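Local coordinates for protein tRNA (cytosine(38)-C(5))-methyltransferase (Schizosaccharomyces pombe, PDB 6FDF) that methylates carbon 5 of cytosine 38 in the anticodon loop of tRNA(Asp), using S-adenosyl-L-methionine as methyl donor, at residues G197-E209 with D230-F242. Sequence-based numbering, arbitrary orientation.
Sequences GEVKRIRDYLEIE and DIVKPDSSSCCCF
Ile202 is the bump: its side chain pushes into the hollow between the two arms that lead into and out of the turn 233-236. CG1 lies over the CB of Ser236 (3.9 Å) and more loosely against CG2 of Val232, while CD1 reaches on to SG of Cys239 at 3.9 Å. CG1 stands anti to the carbonyl carbon (chi1 -64°), which directs the longer branch inward. Beside it the Ile202 amide donates to Ser236 O (2.9 Å), and the next amide, Arg203 N, meets a lone pair of Pro234 O in its carbonyl plane (2.8 Å). Ile202 opens a short 3-10 segment, 202-204, whose first amides are taken up by a type I beta turn, Lys233 to Ser236, just beyond the edge strand 231-232 of a small three-stranded sheet. Two arginines reach over Asp235 of that turn. Arg201 runs extended past it, and NH1 donates to Asp235 O (2.8 Å, 148° at the hydrogen), the oxygen tilted 16° out of the guanidinium plane; Arg203, bent at chi3, brings NH1 to CB of Asp235 (3.4 Å). CD1 of Leu206 rests on CB of Pro234 at 4.1 Å, and both side chains also touch Leu257 of strand 256-258.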
ATOM      1  N   GLY A 197      13.418  23.425  -5.892  1.00 95.39           N
ATOM      2  CA  GLY A 197      14.314  22.673  -6.742  1.00 86.75           C
ATOM      3  C   GLY A 197      14.433  21.281  -6.161  1.00 84.73           C
ATOM      4  O   GLY A 197      14.994  20.370  -6.775  1.00 89.34           O
ATOM      5  N   GLU A 198      13.883  21.116  -4.959  1.00 75.39           N
ATOM      6  CA  GLU A 198      13.895  19.844  -4.256  1.00 69.58           C
ATOM      7  C   GLU A 198      12.505  19.235  -4.216  1.00 64.92           C
ATOM      8  O   GLU A 198      12.316  18.185  -3.596  1.00 60.89           O
ATOM      9  CB  GLU A 198      14.433  20.009  -2.831  1.00 73.58           C
ATOM     10  CG  GLU A 198      14.187  21.376  -2.254  1.00 82.67           C
ATOM     11  CD  GLU A 198      14.500  21.470  -0.771  1.00 93.16           C
ATOM     12  OE1 GLU A 198      15.514  20.889  -0.334  1.00 97.09           O
ATOM     13  OE2 GLU A 198      13.738  22.143  -0.045  1.00 96.72           O
ATOM     14  N   VAL A 199      11.531  19.877  -4.856  1.00 65.59           N
ATOM     15  CA  VAL A 199      10.169  19.362  -4.895  1.00 64.68           C
ATOM     16  C   VAL A 199      10.151  18.269  -5.948  1.00 67.21           C
ATOM     17  O   VAL A 199      10.420  18.527  -7.128  1.00 66.96           O
ATOM     18  CB  VAL A 199       9.161  20.469  -5.231  1.00 63.79           C
ATOM     19  CG1 VAL A 199       7.802  19.867  -5.556  1.00 57.85           C
ATOM     20  CG2 VAL A 199       9.060  21.465  -4.092  1.00 68.77           C
ATOM     21  N   LYS A 200       9.835  17.050  -5.533  1.00 60.28           N
ATOM     22  CA  LYS A 200       9.853  15.945  -6.474  1.00 61.04           C
ATOM     23  C   LYS A 200       8.692  16.049  -7.449  1.00 58.75           C
ATOM     24  O   LYS A 200       7.570  16.413  -7.083  1.00 49.55           O
ATOM     25  CB  LYS A 200       9.847  14.609  -5.735  1.00 56.58           C
ATOM     26  CG  LYS A 200      11.109  14.422  -4.910  1.00 60.59           C
ATOM     27  CD  LYS A 200      11.393  12.964  -4.611  1.00 65.11           C
ATOM     28  CE  LYS A 200      12.676  12.828  -3.807  1.00 67.93           C
ATOM     29  NZ  LYS A 200      13.850  13.309  -4.594  1.00 74.03           N
ATOM     30  N   ARG A 201       8.973  15.712  -8.701  1.00 49.11           N
ATOM     31  CA  ARG A 201       7.993  15.760  -9.766  1.00 44.20           C
ATOM     32  C   ARG A 201       8.022  14.423 -10.489  1.00 41.73           C
ATOM     33  O   ARG A 201       8.870  13.567 -10.220  1.00 43.38           O
ATOM     34  CB  ARG A 201       8.269  16.936 -10.715  1.00 50.27           C
ATOM     35  CG  ARG A 201       8.149  18.287 -10.009  1.00 53.73           C
ATOM     36  CD  ARG A 201       8.599  19.452 -10.865  1.00 62.23           C
ATOM     37  NE  ARG A 201       8.531  20.710 -10.119  1.00 63.68           N
ATOM     38  CZ  ARG A 201       7.441  21.465 -10.020  1.00 69.42           C
ATOM     39  NH1 ARG A 201       6.318  21.100 -10.627  1.00 72.34           N
ATOM     40  NH2 ARG A 201       7.472  22.588  -9.316  1.00 72.15           N
ATOM     41  N   ILE A 202       7.061  14.244 -11.398  1.00 39.66           N
ATOM     42  CA  ILE A 202       6.916  12.972 -12.105  1.00 35.26           C
ATOM     43  C   ILE A 202       8.218  12.561 -12.781  1.00 37.88           C
ATOM     44  O   ILE A 202       8.605  11.384 -12.748  1.00 37.44           O
ATOM     45  CB  ILE A 202       5.753  13.060 -13.112  1.00 37.41           C
ATOM     46  CG1 ILE A 202       4.435  13.274 -12.366  1.00 32.92           C
ATOM     47  CG2 ILE A 202       5.685  11.804 -13.954  1.00 38.04           C
ATOM     48  CD1 ILE A 202       4.110  12.159 -11.395  1.00 36.77           C
ATOM     49  N   ARG A 203       8.922  13.525 -13.387  1.00 40.69           N
ATOM     50  CA  ARG A 203      10.158  13.218 -14.108  1.00 46.05           C
ATOM     51  C   ARG A 203      11.175  12.496 -13.230  1.00 45.66           C
ATOM     52  O   ARG A 203      12.009  11.741 -13.742  1.00 44.10           O
ATOM     53  CB  ARG A 203      10.783  14.509 -14.651  1.00 44.20           C
ATOM     54  CG  ARG A 203      11.106  15.536 -13.563  1.00 46.92           C
ATOM     55  CD  ARG A 203      11.925  16.709 -14.098  1.00 57.34           C
ATOM     56  NE  ARG A 203      11.104  17.869 -14.437  1.00 72.26           N
ATOM     57  CZ  ARG A 203      11.064  18.992 -13.724  1.00 79.33           C
ATOM     58  NH1 ARG A 203      10.289  19.997 -14.112  1.00 73.62           N
ATOM     59  NH2 ARG A 203      11.804  19.117 -12.630  1.00 84.77           N
ATOM     60  N   ASP A 204      11.121  12.704 -11.915  1.00 42.18           N
ATOM     61  CA  ASP A 204      12.093  12.084 -11.022  1.00 43.02           C
ATOM     62  C   ASP A 204      11.872  10.588 -10.858  1.00 42.48           C
ATOM     63  O   ASP A 204      12.737   9.908 -10.301  1.00 44.17           O
ATOM     64  CB  ASP A 204      12.059  12.770  -9.654  1.00 49.24           C
ATOM     65  CG  ASP A 204      12.499  14.220  -9.724  1.00 57.20           C
ATOM     66  OD1 ASP A 204      13.641  14.480 -10.162  1.00 60.73           O
ATOM     67  OD2 ASP A 204      11.701  15.104  -9.345  1.00 56.28           O
ATOM     68  N   TYR A 205      10.741  10.066 -11.323  1.00 39.83           N
ATOM     69  CA  TYR A 205      10.411   8.658 -11.204  1.00 37.27           C
ATOM     70  C   TYR A 205      10.373   7.937 -12.543  1.00 37.51           C
ATOM     71  O   TYR A 205      10.283   6.703 -12.561  1.00 36.47           O
ATOM     72  CB  TYR A 205       9.058   8.499 -10.492  1.00 39.95           C
ATOM     73  CG  TYR A 205       9.073   9.034  -9.077  1.00 37.92           C
ATOM     74  CD1 TYR A 205       9.022  10.404  -8.833  1.00 39.68           C
ATOM     75  CD2 TYR A 205       9.152   8.176  -7.986  1.00 38.71           C
ATOM     76  CE1 TYR A 205       9.054  10.901  -7.546  1.00 46.15           C
ATOM     77  CE2 TYR A 205       9.174   8.667  -6.692  1.00 44.39           C
ATOM     78  CZ  TYR A 205       9.128  10.030  -6.480  1.00 48.52           C
ATOM     79  OH  TYR A 205       9.149  10.521  -5.196  1.00 46.03           O
ATOM     80  N   LEU A 206      10.427   8.665 -13.656  1.00 36.85           N
ATOM     81  CA  LEU A 206      10.233   8.046 -14.959  1.00 39.47           C
ATOM     82  C   LEU A 206      11.439   7.211 -15.367  1.00 42.11           C
ATOM     83  O   LEU A 206      12.591   7.536 -15.056  1.00 41.37           O
ATOM     84  CB  LEU A 206       9.964   9.114 -16.025  1.00 38.58           C
ATOM     85  CG  LEU A 206       8.698   9.959 -15.872  1.00 34.47           C
ATOM     86  CD1 LEU A 206       8.591  11.000 -16.979  1.00 39.38           C
ATOM     87  CD2 LEU A 206       7.455   9.062 -15.837  1.00 35.28           C
ATOM     88  N   GLU A 207      11.158   6.137 -16.098  1.00 39.33           N
ATOM     89  CA  GLU A 207      12.198   5.471 -16.859  1.00 41.44           C
ATOM     90  C   GLU A 207      12.528   6.323 -18.075  1.00 45.00           C
ATOM     91  O   GLU A 207      11.720   7.137 -18.529  1.00 48.37           O
ATOM     92  CB  GLU A 207      11.753   4.072 -17.285  1.00 42.94           C
ATOM     93  CG  GLU A 207      11.562   3.109 -16.120  1.00 44.38           C
ATOM     94  CD  GLU A 207      11.253   1.698 -16.578  1.00 48.46           C
ATOM     95  OE1 GLU A 207      12.189   0.877 -16.686  1.00 47.75           O
ATOM     96  OE2 GLU A 207      10.067   1.411 -16.846  1.00 41.50           O
ATOM     97  N   ILE A 208      13.703   6.109 -18.641  1.00 47.43           N
ATOM     98  CA  ILE A 208      14.056   6.911 -19.800  1.00 55.27           C
ATOM     99  C   ILE A 208      14.462   6.068 -20.985  1.00 61.98           C
ATOM    100  O   ILE A 208      14.985   4.955 -20.859  1.00 66.04           O
ATOM    101  CB  ILE A 208      15.201   7.909 -19.509  1.00 59.60           C
ATOM    102  CG1 ILE A 208      16.529   7.155 -19.422  1.00 62.38           C
ATOM    103  CG2 ILE A 208      14.921   8.689 -18.254  1.00 63.88           C
ATOM    104  CD1 ILE A 208      16.813   6.603 -18.064  1.00 60.83           C
ATOM    105  N   GLU A 209      14.167   6.626 -22.154  1.00 59.74           N
ATOM    106  CA  GLU A 209      14.530   6.068 -23.444  1.00 64.12           C
ATOM    107  C   GLU A 209      14.263   4.573 -23.504  1.00 67.21           C
ATOM    108  O   GLU A 209      15.125   3.777 -23.867  1.00 72.65           O
ATOM    109  CB  GLU A 209      15.983   6.408 -23.751  1.00 74.79           C
ATOM    110  CG  GLU A 209      16.225   7.913 -23.873  1.00 79.11           C
ATOM    111  CD  GLU A 209      17.656   8.260 -24.226  1.00 86.96           C
ATOM    112  OE1 GLU A 209      18.486   7.334 -24.339  1.00 92.21           O
ATOM    113  OE2 GLU A 209      17.948   9.463 -24.399  1.00 90.99           O
ATOM    114  N   ASP A 230      -7.102  11.655 -16.409  1.00 37.58           N
ATOM    115  CA  ASP A 230      -6.281  12.720 -15.844  1.00 35.66           C
ATOM    116  C   ASP A 230      -4.900  12.635 -16.483  1.00 34.23           C
ATOM    117  O   ASP A 230      -4.209  11.621 -16.337  1.00 35.38           O
ATOM    118  CB  ASP A 230      -6.177  12.593 -14.324  1.00 37.02           C
ATOM    119  CG  ASP A 230      -5.296  13.667 -13.708  1.00 41.72           C
ATOM    120  OD1 ASP A 230      -5.708  14.844 -13.707  1.00 44.00           O
ATOM    121  OD2 ASP A 230      -4.189  13.337 -13.226  1.00 40.07           O
ATOM    122  N   ILE A 231      -4.508  13.688 -17.200  1.00 35.53           N
ATOM    123  CA  ILE A 231      -3.252  13.706 -17.939  1.00 37.69           C
ATOM    124  C   ILE A 231      -2.238  14.528 -17.156  1.00 35.99           C
ATOM    125  O   ILE A 231      -2.515  15.676 -16.785  1.00 38.16           O
ATOM    126  CB  ILE A 231      -3.447  14.278 -19.353  1.00 37.88           C
ATOM    127  CG1 ILE A 231      -4.435  13.417 -20.147  1.00 35.00           C
ATOM    128  CG2 ILE A 231      -2.109  14.376 -20.080  1.00 36.84           C
ATOM    129  CD1 ILE A 231      -4.828  14.014 -21.484  1.00 33.59           C
ATOM    130  N   VAL A 232      -1.052  13.958 -16.941  1.00 32.38           N
ATOM    131  CA  VAL A 232       0.035  14.666 -16.279  1.00 36.21           C
ATOM    132  C   VAL A 232       1.236  14.701 -17.217  1.00 40.02           C
ATOM    133  O   VAL A 232       1.326  13.945 -18.187  1.00 36.43           O
ATOM    134  CB  VAL A 232       0.420  14.032 -14.923  1.00 35.30           C
ATOM    135  CG1 VAL A 232      -0.781  13.997 -13.974  1.00 38.23           C
ATOM    136  CG2 VAL A 232       1.001  12.632 -15.115  1.00 34.15           C
ATOM    137  N   LYS A 233       2.154  15.615 -16.927  1.00 38.03           N
ATOM    138  CA  LYS A 233       3.382  15.790 -17.682  1.00 39.21           C
ATOM    139  C   LYS A 233       4.578  15.535 -16.772  1.00 36.70           C
ATOM    140  O   LYS A 233       4.424  15.452 -15.547  1.00 40.01           O
ATOM    141  CB  LYS A 233       3.445  17.203 -18.285  1.00 42.15           C
ATOM    142  CG  LYS A 233       2.485  17.394 -19.460  1.00 46.65           C
ATOM    143  CD  LYS A 233       2.420  18.845 -19.947  1.00 52.91           C
ATOM    144  CE  LYS A 233       1.157  19.524 -19.435  1.00 63.34           C
ATOM    145  NZ  LYS A 233       0.849  20.793 -20.150  1.00 65.16           N
ATOM    146  N   PRO A 234       5.773  15.328 -17.338  1.00 41.17           N
ATOM    147  CA  PRO A 234       6.951  15.094 -16.484  1.00 39.37           C
ATOM    148  C   PRO A 234       7.162  16.153 -15.415  1.00 37.85           C
ATOM    149  O   PRO A 234       7.673  15.831 -14.336  1.00 42.84           O
ATOM    150  CB  PRO A 234       8.108  15.070 -17.492  1.00 47.41           C
ATOM    151  CG  PRO A 234       7.476  14.568 -18.747  1.00 45.78           C
ATOM    152  CD  PRO A 234       6.096  15.165 -18.769  1.00 42.07           C
ATOM    153  N   ASP A 235       6.784  17.403 -15.669  1.00 42.17           N
ATOM    154  CA  ASP A 235       6.973  18.448 -14.670  1.00 47.40           C
ATOM    155  C   ASP A 235       5.842  18.520 -13.651  1.00 48.00           C
ATOM    156  O   ASP A 235       5.882  19.396 -12.781  1.00 46.27           O
ATOM    157  CB  ASP A 235       7.146  19.812 -15.350  1.00 54.03           C
ATOM    158  CG  ASP A 235       5.877  20.298 -16.025  1.00 66.74           C
ATOM    159  OD1 ASP A 235       5.016  19.459 -16.364  1.00 71.17           O
ATOM    160  OD2 ASP A 235       5.743  21.524 -16.227  1.00 73.11           O
ATOM    161  N   SER A 236       4.847  17.632 -13.726  1.00 42.10           N
ATOM    162  CA  SER A 236       3.758  17.655 -12.758  1.00 42.60           C
ATOM    163  C   SER A 236       4.256  17.279 -11.368  1.00 39.67           C
ATOM    164  O   SER A 236       5.156  16.451 -11.204  1.00 44.59           O
ATOM    165  CB  SER A 236       2.642  16.697 -13.182  1.00 43.31           C
ATOM    166  OG  SER A 236       2.088  17.096 -14.425  1.00 47.89           O
ATOM    167  N   SER A 237       3.630  17.872 -10.354  1.00 43.64           N
ATOM    168  CA  SER A 237       3.970  17.598  -8.966  1.00 41.93           C
ATOM    169  C   SER A 237       3.022  16.605  -8.306  1.00 38.95           C
ATOM    170  O   SER A 237       3.139  16.363  -7.101  1.00 40.92           O
ATOM    171  CB  SER A 237       4.003  18.903  -8.164  1.00 48.70           C
ATOM    172  OG  SER A 237       2.755  19.564  -8.223  1.00 49.21           O
ATOM    173  N   SER A 238       2.089  16.023  -9.054  1.00 37.08           N
ATOM    174  CA  SER A 238       1.276  14.946  -8.500  1.00 38.36           C
ATOM    175  C   SER A 238       0.678  14.129  -9.635  1.00 37.09           C
ATOM    176  O   SER A 238       0.742  14.505 -10.810  1.00 40.11           O
ATOM    177  CB  SER A 238       0.168  15.476  -7.580  1.00 52.00           C
ATOM    178  OG  SER A 238      -0.383  14.417  -6.803  1.00 58.66           O
ATOM    179  N   CYS A 239       0.080  13.005  -9.255  1.00 36.72           N
ATOM    180  CA  CYS A 239      -0.719  12.189 -10.155  1.00 33.24           C
ATOM    181  C   CYS A 239      -1.721  11.425  -9.302  1.00 34.66           C
ATOM    182  O   CYS A 239      -1.618  11.383  -8.073  1.00 34.50           O
ATOM    183  CB  CYS A 239       0.148  11.240 -11.001  1.00 35.51           C
ATOM    184  SG  CYS A 239       1.128  10.001 -10.104  1.00 36.42           S
ATOM    185  N   CYS A 240      -2.697  10.821  -9.969  1.00 33.65           N
ATOM    186  CA  CYS A 240      -3.839  10.271  -9.258  1.00 34.32           C
ATOM    187  C   CYS A 240      -3.532   8.888  -8.691  1.00 36.28           C
ATOM    188  O   CYS A 240      -2.513   8.257  -8.985  1.00 33.08           O
ATOM    189  CB  CYS A 240      -5.063  10.228 -10.168  1.00 34.19           C
ATOM    190  SG  CYS A 240      -5.769  11.875 -10.486  1.00 42.14           S
ATOM    191  N   CYS A 241      -4.446   8.421  -7.850  1.00 35.74           N
ATOM    192  CA  CYS A 241      -4.258   7.152  -7.168  1.00 32.60           C
ATOM    193  C   CYS A 241      -4.317   5.993  -8.160  1.00 32.21           C
ATOM    194  O   CYS A 241      -5.229   5.921  -8.989  1.00 35.71           O
ATOM    195  CB  CYS A 241      -5.323   7.006  -6.088  1.00 36.76           C
ATOM    196  SG  CYS A 241      -5.143   5.555  -5.083  1.00 39.51           S
ATOM    197  N   PHE A 242      -3.339   5.091  -8.071  1.00 34.03           N
ATOM    198  CA  PHE A 242      -3.329   3.883  -8.889  1.00 34.79           C
ATOM    199  C   PHE A 242      -4.185   2.799  -8.249  1.00 37.23           C
ATOM    200  O   PHE A 242      -4.120   2.579  -7.034  1.00 36.27           O
ATOM    201  CB  PHE A 242      -1.905   3.350  -9.057  1.00 32.17           C
ATOM    202  CG  PHE A 242      -1.007   4.245  -9.862  1.00 33.14           C
ATOM    203  CD1 PHE A 242      -1.147   4.337 -11.237  1.00 29.52           C
ATOM    204  CD2 PHE A 242       0.001   4.974  -9.241  1.00 34.35           C
ATOM    205  CE1 PHE A 242      -0.310   5.163 -11.984  1.00 30.27           C
ATOM    206  CE2 PHE A 242       0.843   5.788  -9.976  1.00 33.59           C
ATOM    207  CZ  PHE A 242       0.685   5.887 -11.352  1.00 32.42           C
TER